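Local coordinates for protein exoglucanase A (PDB 7CBD) that hydrolyses the beta-1,4-glucosidic bonds of cellulose with inversion at the anomeric carbon, releasing cellobiose from non-reducing chain ends, a task of the catalytic domain considered here, at residues D227-D232 / I290-D295; D269-T274 / A354-D359; N336-G341 / A405-P410. One frame throughout, in Å; residues are numbered along the deposited sequence.

Contact 1. Residues D227-D232 / I290-D295; sequences DGFVSD and IGMLVD
F229 and M292 sit side by side on adjacent parallel strands, 228-231 and 291-295, of the distorted alpha/beta barrel of glycoside hydrolase family 6. Helix 270-283 lies between the two strands in the chain, so the pair closes a beta-alpha-beta crossover. Four backbone bonds join them: F229 N gives to G291 O (3.0 Å), F229 O takes L293 N (2.8 Å), S231 N gives to L293 O, and S231 O takes D295 N along a nearly straight line (175°). M292 CA adds a CA-H...O contact with F229 O.

The side chains of F229, S231, M292 and V294 share one face of the sheet, where helix 270-283 packs. I290 carries CG1 between its backbone N and carbonyl carbon (chi1 57°), and from there CD1 reaches the ring atom F229 CE2 at 3.6 Å. M292 bends at both chi2 and chi3, which brings its CE back to 3.9 Å from F229 CB; its sulfur makes an oblique Met-aromatic contact with the same ring. F286 meets that ring edge-to-face.

On the face opposite, V230 CG2 lies 3.7 Å from L293 CB. G228 belongs to this face too, and any beta carbon there would run into G291 O. At the C-terminal end, D295 lies about 9 Å, side chain to side chain, from D371, a predicted active-site aspartate. The D295 carboxylate is held by S297, A234 N and K365 N, while D295 CB rests 3.5 Å from D232 O.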
loop_
_atom_site.group_PDB
_atom_site.type_symbol
_atom_site.label_atom_id
_atom_site.label_comp_id
_atom_site.label_asym_id
_atom_site.label_seq_id
_atom_site.Cartn_x
_atom_site.Cartn_y
_atom_site.Cartn_z
ATOM N N ASP A 227 -4.424 -11.462 11.469
ATOM C CA ASP A 227 -3.356 -11.119 12.400
ATOM C C ASP A 227 -3.226 -9.619 12.619
ATOM O O ASP A 227 -2.802 -9.185 13.698
ATOM C CB ASP A 227 -2.045 -11.696 11.884
ATOM C CG ASP A 227 -2.054 -13.200 11.905
ATOM O OD1 ASP A 227 -1.912 -13.786 12.999
ATOM O OD2 ASP A 227 -2.230 -13.798 10.830
ATOM N N GLY A 228 -3.595 -8.819 11.627
ATOM C CA GLY A 228 -3.430 -7.387 11.736
ATOM C C GLY A 228 -4.018 -6.704 10.526
ATOM O O GLY A 228 -4.727 -7.316 9.723
ATOM N N PHE A 229 -3.699 -5.419 10.401
ATOM C CA PHE A 229 -4.286 -4.554 9.385
ATOM C C PHE A 229 -3.199 -3.666 8.798
ATOM O O PHE A 229 -2.247 -3.302 9.486
ATOM C CB PHE A 229 -5.407 -3.717 10.011
ATOM C CG PHE A 229 -6.516 -4.560 10.564
ATOM C CD1 PHE A 229 -7.608 -4.890 9.779
ATOM C CD2 PHE A 229 -6.443 -5.078 11.854
ATOM C CE1 PHE A 229 -8.615 -5.704 10.271
ATOM C CE2 PHE A 229 -7.440 -5.894 12.348
ATOM C CZ PHE A 229 -8.526 -6.202 11.558
ATOM N N VAL A 230 -3.338 -3.317 7.519
ATOM C CA VAL A 230 -2.336 -2.498 6.837
ATOM C C VAL A 230 -3.013 -1.319 6.143
ATOM O O VAL A 230 -4.012 -1.495 5.433
ATOM C CB VAL A 230 -1.464 -3.325 5.862
ATOM C CG1 VAL A 230 -2.305 -4.122 4.873
ATOM C CG2 VAL A 230 -0.448 -2.443 5.151
ATOM N N SER A 231 -2.479 -0.119 6.372
ATOM C CA SER A 231 -3.015 1.094 5.771
ATOM C C SER A 231 -2.049 1.678 4.745
ATOM O O SER A 231 -0.853 1.363 4.724
ATOM C CB SER A 231 -3.363 2.150 6.830
ATOM O OG SER A 231 -2.238 2.943 7.171
ATOM N N ASP A 232 -2.603 2.530 3.883
ATOM C CA ASP A 232 -1.865 3.338 2.920
ATOM C C ASP A 232 -1.287 2.516 1.779
ATOM O O ASP A 232 -0.421 3.033 1.047
ATOM C CB ASP A 232 -0.749 4.160 3.593
ATOM C CG ASP A 232 -0.686 5.611 3.135
ATOM O OD1 ASP A 232 -1.607 6.104 2.451
ATOM O OD2 ASP A 232 0.312 6.272 3.517
ATOM N N ILE A 290 -4.134 -7.292 17.973
ATOM C CA ILE A 290 -3.971 -6.995 16.552
ATOM C C ILE A 290 -2.927 -5.897 16.376
ATOM O O ILE A 290 -2.851 -4.949 17.168
ATOM C CB ILE A 290 -5.298 -6.622 15.866
ATOM C CG1 ILE A 290 -5.965 -5.425 16.564
ATOM C CG2 ILE A 290 -6.220 -7.848 15.779
ATOM C CD1 ILE A 290 -7.077 -4.747 15.766
ATOM N N GLY A 291 -2.106 -6.036 15.337
ATOM C CA GLY A 291 -1.085 -5.057 15.022
ATOM C C GLY A 291 -1.349 -4.383 13.693
ATOM O O GLY A 291 -2.109 -4.892 12.861
ATOM N N MET A 292 -0.711 -3.239 13.480
ATOM C CA MET A 292 -0.959 -2.401 12.318
ATOM C C MET A 292 0.324 -2.237 11.518
ATOM O O MET A 292 1.423 -2.207 12.076
ATOM C CB MET A 292 -1.465 -1.006 12.737
ATOM C CG MET A 292 -2.572 -1.043 13.795
ATOM S SD MET A 292 -4.091 -1.894 13.320
ATOM C CE MET A 292 -4.812 -0.619 12.304
ATOM N N LEU A 293 0.167 -2.123 10.203
ATOM C CA LEU A 293 1.251 -1.781 9.297
ATOM C C LEU A 293 0.867 -0.525 8.529
ATOM O O LEU A 293 -0.313 -0.299 8.259
ATOM C CB LEU A 293 1.491 -2.882 8.258
ATOM C CG LEU A 293 1.796 -4.288 8.761
ATOM C CD1 LEU A 293 1.832 -5.249 7.590
ATOM C CD2 LEU A 293 3.126 -4.316 9.510
ATOM N N VAL A 294 1.861 0.292 8.170
ATOM C CA VAL A 294 1.673 1.370 7.205
ATOM C C VAL A 294 2.612 1.125 6.033
ATOM O O VAL A 294 3.806 0.880 6.239
ATOM C CB VAL A 294 1.919 2.768 7.807
ATOM C CG1 VAL A 294 1.694 3.839 6.743
ATOM C CG2 VAL A 294 1.012 3.021 8.984
ATOM N N ASP A 295 2.070 1.186 4.814
ATOM C CA ASP A 295 2.867 1.196 3.594
ATOM C C ASP A 295 3.469 2.587 3.449
ATOM O O ASP A 295 2.756 3.544 3.123
ATOM C CB ASP A 295 1.973 0.882 2.398
ATOM C CG ASP A 295 2.743 0.790 1.088
ATOM O OD1 ASP A 295 3.972 1.014 1.089
ATOM O OD2 ASP A 295 2.123 0.475 0.052
#

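Contact 2. Residues D269-T274 / A354-D359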
loop_
_atom_site.group_PDB
_atom_site.type_symbol
_atom_site.label_atom_id
_atom_site.label_comp_id
_atom_site.label_asym_id
_atom_site.label_seq_id
_atom_site.Cartn_x
_atom_site.Cartn_y
_atom_site.Cartn_z
ATOM N N ASP A 269 -3.394 11.977 8.927
ATOM C CA ASP A 269 -2.218 11.180 8.603
ATOM C C ASP A 269 -2.439 9.754 9.077
ATOM O O ASP A 269 -3.433 9.445 9.738
ATOM C CB ASP A 269 -0.935 11.800 9.178
ATOM C CG ASP A 269 -0.990 11.996 10.682
ATOM O OD1 ASP A 269 -1.435 11.070 11.381
ATOM O OD2 ASP A 269 -0.557 13.071 11.165
ATOM N N GLU A 270 -1.493 8.886 8.726
ATOM C CA GLU A 270 -1.687 7.459 8.933
ATOM C C GLU A 270 -1.342 7.013 10.343
ATOM O O GLU A 270 -1.874 5.997 10.799
ATOM C CB GLU A 270 -0.921 6.658 7.876
ATOM C CG GLU A 270 -1.458 6.879 6.459
ATOM C CD GLU A 270 -2.923 6.487 6.321
ATOM O OE1 GLU A 270 -3.214 5.274 6.277
ATOM O OE2 GLU A 270 -3.792 7.387 6.270
ATOM N N ILE A 271 -0.475 7.741 11.048
ATOM C CA ILE A 271 -0.291 7.467 12.472
ATOM C C ILE A 271 -1.612 7.641 13.209
ATOM O O ILE A 271 -2.037 6.774 13.981
ATOM C CB ILE A 271 0.822 8.354 13.063
ATOM C CG1 ILE A 271 2.199 7.907 12.551
ATOM C CG2 ILE A 271 0.777 8.344 14.592
ATOM C CD1 ILE A 271 2.548 6.474 12.874
ATOM N N ASP A 272 -2.294 8.757 12.963
ATOM C CA ASP A 272 -3.565 8.979 13.638
ATOM C C ASP A 272 -4.620 7.987 13.167
ATOM O O ASP A 272 -5.435 7.513 13.966
ATOM C CB ASP A 272 -4.015 10.426 13.441
ATOM C CG ASP A 272 -3.070 11.423 14.102
ATOM O OD1 ASP A 272 -2.260 11.009 14.957
ATOM O OD2 ASP A 272 -3.127 12.623 13.769
ATOM N N TYR A 273 -4.600 7.645 11.877
ATOM C CA TYR A 273 -5.592 6.729 11.330
ATOM C C TYR A 273 -5.431 5.324 11.906
ATOM O O TYR A 273 -6.418 4.688 12.285
ATOM C CB TYR A 273 -5.499 6.725 9.800
ATOM C CG TYR A 273 -6.463 5.762 9.160
ATOM C CD1 TYR A 273 -7.838 5.911 9.322
ATOM C CD2 TYR A 273 -6.002 4.695 8.402
ATOM C CE1 TYR A 273 -8.721 5.008 8.748
ATOM C CE2 TYR A 273 -6.871 3.792 7.834
ATOM C CZ TYR A 273 -8.232 3.953 8.013
ATOM O OH TYR A 273 -9.120 3.059 7.470
ATOM N N THR A 274 -4.195 4.825 12.000
ATOM C CA THR A 274 -3.997 3.489 12.564
ATOM C C THR A 274 -4.389 3.435 14.040
ATOM O O THR A 274 -4.949 2.433 14.499
ATOM C CB THR A 274 -2.565 2.985 12.339
ATOM O OG1 THR A 274 -1.618 3.970 12.767
ATOM C CG2 THR A 274 -2.320 2.649 10.868
ATOM N N ALA A 354 3.050 4.715 20.092
ATOM C CA ALA A 354 2.484 3.605 20.857
ATOM C C ALA A 354 1.018 3.345 20.517
ATOM O O ALA A 354 0.606 2.189 20.356
ATOM C CB ALA A 354 2.648 3.867 22.354
ATOM N N ALA A 355 0.215 4.403 20.391
ATOM C CA ALA A 355 -1.216 4.195 20.189
ATOM C C ALA A 355 -1.547 3.621 18.819
ATOM O O ALA A 355 -2.688 3.186 18.604
ATOM C CB ALA A 355 -1.988 5.492 20.432
ATOM N N SER A 356 -0.594 3.610 17.892
ATOM C CA SER A 356 -0.834 3.060 16.571
ATOM C C SER A 356 -0.589 1.559 16.505
ATOM O O SER A 356 -0.905 0.949 15.482
ATOM C CB SER A 356 0.058 3.766 15.543
ATOM O OG SER A 356 -0.240 5.147 15.467
ATOM N N HIS A 357 0.019 0.968 17.534
ATOM C CA HIS A 357 0.220 -0.482 17.604
ATOM C C HIS A 357 0.892 -1.025 16.342
ATOM O O HIS A 357 0.421 -1.983 15.728
ATOM C CB HIS A 357 -1.100 -1.208 17.879
ATOM C CG HIS A 357 -1.691 -0.891 19.213
ATOM N ND1 HIS A 357 -1.525 -1.708 20.310
ATOM C CD2 HIS A 357 -2.435 0.159 19.633
ATOM C CE1 HIS A 357 -2.145 -1.175 21.349
ATOM N NE2 HIS A 357 -2.698 -0.038 20.967
ATOM N N LEU A 358 2.013 -0.414 15.959
ATOM C CA LEU A 358 2.654 -0.705 14.682
ATOM C C LEU A 358 3.574 -1.918 14.787
ATOM O O LEU A 358 4.553 -1.904 15.539
ATOM C CB LEU A 358 3.457 0.503 14.200
ATOM C CG LEU A 358 2.615 1.737 13.854
ATOM C CD1 LEU A 358 3.492 2.980 13.791
ATOM C CD2 LEU A 358 1.870 1.547 12.541
ATOM N N ASP A 359 3.285 -2.944 13.988
ATOM C CA ASP A 359 4.203 -4.073 13.871
ATOM C C ASP A 359 5.448 -3.703 13.075
ATOM O O ASP A 359 6.537 -4.225 13.352
ATOM C CB ASP A 359 3.514 -5.246 13.165
ATOM C CG ASP A 359 2.552 -6.010 14.059
ATOM O OD1 ASP A 359 2.508 -5.780 15.288
ATOM O OD2 ASP A 359 1.821 -6.860 13.515
#
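The hydroxyl of S356 donates to the helix carbonyl I271 O (OG to O 2.8 Å), a small polar clasp between the first turn of helix 270-283 and the short 3-10 segment 354-356. The bond meets the carbonyl at a bent C=O...OG angle of 121° and tilts out of its plane, an approach from the flank of the oxygen. S356 fits closely there, with I271 CG2 3.5 Å from its OG and T274 OG1 3.2 Å from its CB.

Beside this clasp runs a small apolar contact. The delta methyl of I271, CD1, meets one branch of L358, CD1, at 3.7 Å, the side chains crossing at about a right angle.

The next shell explains the placement. T274 holds OG1 between its backbone N and carbonyl carbon (chi1 51°), turning the hydroxyl back along the helix, where E270 O and I271 O are both near enough to take its proton. The start of the helix is fixed by D269, an N-cap residue whose OD1 accepts from D272 N at 2.9 Å; its OD2 takes E241 N from the loop that follows strand 228-231. Across the contact, H357 N bonds back to A354 O (3.1 Å), closing the 3-10 turn that presents S356, and the H357 ring stacks on that of H278 farther along helix 270-283.

Farther out, H357 and D359 share backbone hydrogen bonds with M292, which joins strand 358-362 to strand 291-295. V294 of that strand touches E270, T274 and L358. The contact therefore lies where helix 270-283 packs over these two neighbouring parallel strands.

Contact 3. Residues N336-G341 / A405-P410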
loop_
_atom_site.group_PDB
_atom_site.type_symbol
_atom_site.label_atom_id
_atom_site.label_comp_id
_atom_site.label_asym_id
_atom_site.label_seq_id
_atom_site.Cartn_x
_atom_site.Cartn_y
_atom_site.Cartn_z
ATOM N N ASN A 336 -0.993 7.756 -9.359
ATOM C CA ASN A 336 0.231 8.468 -9.711
ATOM C C ASN A 336 0.164 9.963 -9.401
ATOM O O ASN A 336 0.497 10.779 -10.270
ATOM C CB ASN A 336 0.523 8.300 -11.205
ATOM C CG ASN A 336 0.650 6.849 -11.631
ATOM O OD1 ASN A 336 1.265 6.030 -10.940
ATOM N ND2 ASN A 336 0.079 6.523 -12.789
ATOM N N PRO A 337 -0.239 10.380 -8.201
ATOM C CA PRO A 337 -0.311 11.822 -7.933
ATOM C C PRO A 337 1.048 12.486 -8.086
ATOM O O PRO A 337 2.069 11.980 -7.617
ATOM C CB PRO A 337 -0.796 11.891 -6.483
ATOM C CG PRO A 337 -0.369 10.591 -5.885
ATOM C CD PRO A 337 -0.535 9.591 -6.991
ATOM N N LEU A 338 1.048 13.648 -8.731
ATOM C CA LEU A 338 2.291 14.369 -8.956
ATOM C C LEU A 338 2.942 14.773 -7.640
ATOM O O LEU A 338 2.271 15.197 -6.695
ATOM C CB LEU A 338 2.010 15.620 -9.785
ATOM C CG LEU A 338 1.983 15.347 -11.291
ATOM C CD1 LEU A 338 1.252 16.452 -12.032
ATOM C CD2 LEU A 338 3.393 15.171 -11.839
ATOM N N GLY A 339 4.268 14.640 -7.588
ATOM C CA GLY A 339 5.063 15.195 -6.511
ATOM C C GLY A 339 5.314 14.284 -5.329
ATOM O O GLY A 339 6.049 14.675 -4.414
ATOM N N ALA A 340 4.754 13.079 -5.324
ATOM C CA ALA A 340 4.927 12.175 -4.193
ATOM C C ALA A 340 6.390 11.757 -4.051
ATOM O O ALA A 340 7.141 11.688 -5.032
ATOM C CB ALA A 340 4.055 10.938 -4.388
ATOM N N GLY A 341 6.788 11.486 -2.804
ATOM C CA GLY A 341 8.131 11.035 -2.511
ATOM C C GLY A 341 8.120 9.792 -1.639
ATOM O O GLY A 341 7.153 9.502 -0.936
ATOM N N ALA A 405 -2.692 13.821 -11.823
ATOM C CA ALA A 405 -1.960 12.596 -12.119
ATOM C C ALA A 405 -0.702 12.891 -12.933
ATOM O O ALA A 405 -0.647 13.846 -13.714
ATOM C CB ALA A 405 -2.855 11.617 -12.879
ATOM N N THR A 406 0.320 12.055 -12.744
ATOM C CA THR A 406 1.580 12.222 -13.472
ATOM C C THR A 406 1.400 11.771 -14.921
ATOM O O THR A 406 0.938 10.650 -15.160
ATOM C CB THR A 406 2.704 11.424 -12.792
ATOM O OG1 THR A 406 2.779 11.775 -11.401
ATOM C CG2 THR A 406 4.044 11.720 -13.441
ATOM N N PRO A 407 1.713 12.617 -15.905
ATOM C CA PRO A 407 1.527 12.229 -17.309
ATOM C C PRO A 407 2.543 11.186 -17.740
ATOM O O PRO A 407 3.542 10.922 -17.069
ATOM C CB PRO A 407 1.751 13.532 -18.086
ATOM C CG PRO A 407 1.639 14.614 -17.088
ATOM C CD PRO A 407 2.099 14.030 -15.782
ATOM N N ASN A 408 2.280 10.612 -18.915
ATOM C CA ASN A 408 3.172 9.630 -19.534
ATOM C C ASN A 408 3.360 8.388 -18.668
ATOM O O ASN A 408 4.447 7.814 -18.602
ATOM C CB ASN A 408 4.505 10.252 -19.954
ATOM C CG ASN A 408 4.336 11.251 -21.069
ATOM O OD1 ASN A 408 3.720 10.944 -22.089
ATOM N ND2 ASN A 408 4.868 12.455 -20.884
ATOM N N ALA A 409 2.278 7.959 -18.010
ATOM C CA ALA A 409 2.323 6.818 -17.097
ATOM C C ALA A 409 2.061 5.519 -17.849
ATOM O O ALA A 409 1.104 5.450 -18.629
ATOM C CB ALA A 409 1.265 6.973 -16.018
ATOM N N PRO A 410 2.845 4.472 -17.612
ATOM C CA PRO A 410 2.576 3.168 -18.227
ATOM C C PRO A 410 1.543 2.391 -17.411
ATOM O O PRO A 410 1.029 2.866 -16.401
ATOM C CB PRO A 410 3.943 2.489 -18.163
ATOM C CG PRO A 410 4.542 3.003 -16.901
ATOM C CD PRO A 410 4.059 4.444 -16.774
HETATM O O HOH W 1 -1.051 8.857 -14.192
HETATM O O HOH W 2 5.154 12.423 -9.757
#
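N336-G341 and A405-P410, two loops without regular secondary structure, meet through a single backbone bridge between P337 and A405, just where a type II beta turn from P337 to A340 begins. One oxygen carries the join: N336 O accepts from both T406 N (2.8 Å) and T406 OG1 (2.7 Å), and these donors reach it from opposite faces of the carbonyl plane. The hydroxyl stands above that plane, 40° out of it. T406 OG1 lies beside its backbone N, anti to the carbonyl carbon (chi1 -53°), which lets hydroxyl and amide share this acceptor.

The T406 hydroxyl also accepts from a water (OG1 to water 3.0 Å) that accepts a hydrogen bond from G339 N inside the turn. A second water links N336 ND2 to T406 O, while ND2 lies 3.5 Å from A409 CB. L338 spreads its branches over the other loop, CD2 against T406 OG1 (3.5 Å) and CD1 against A405 O. A valine in place of T406 would probably leave N336 O with the backbone donor alone and deprive the water at G339 N of its link to this loop.

Outside the pair, N336 N donates to OD2 of D371, a predicted active-site aspartate, and N336 OD1 accepts from Q419 of helix 417-425, whose L423 touches A340. Segment 405-410 follows strand 401-402 and leads to helix 417-425, while 336-341 lies in the loop before strand 347-348.

The three contacts illustrate how a barrel enzyme combines a sheet-and-helix frame with loops at its active site. Their segments interleave: 227-232, 269-274, 290-295, 336-341, 354-359, 405-410. Contacts 1 and 2 cross along the chain, with centres 9 Å apart, and touch directly, S231 OG to E270 OE1 at 2.7 Å; contact 1 uses strand 291-295 and contact 2 reaches its sheet neighbour 358-362, with helix 270-283, which precedes 291-295, packed against both. Contact 3 opens after contact 1 has closed and lies about 25 Å from it and 27 Å from contact 2, centre to centre. Contacts 1 and 3 approach the predicted active-site residue D371 from the sheet and the loops respectively; contact 2 lies away from it.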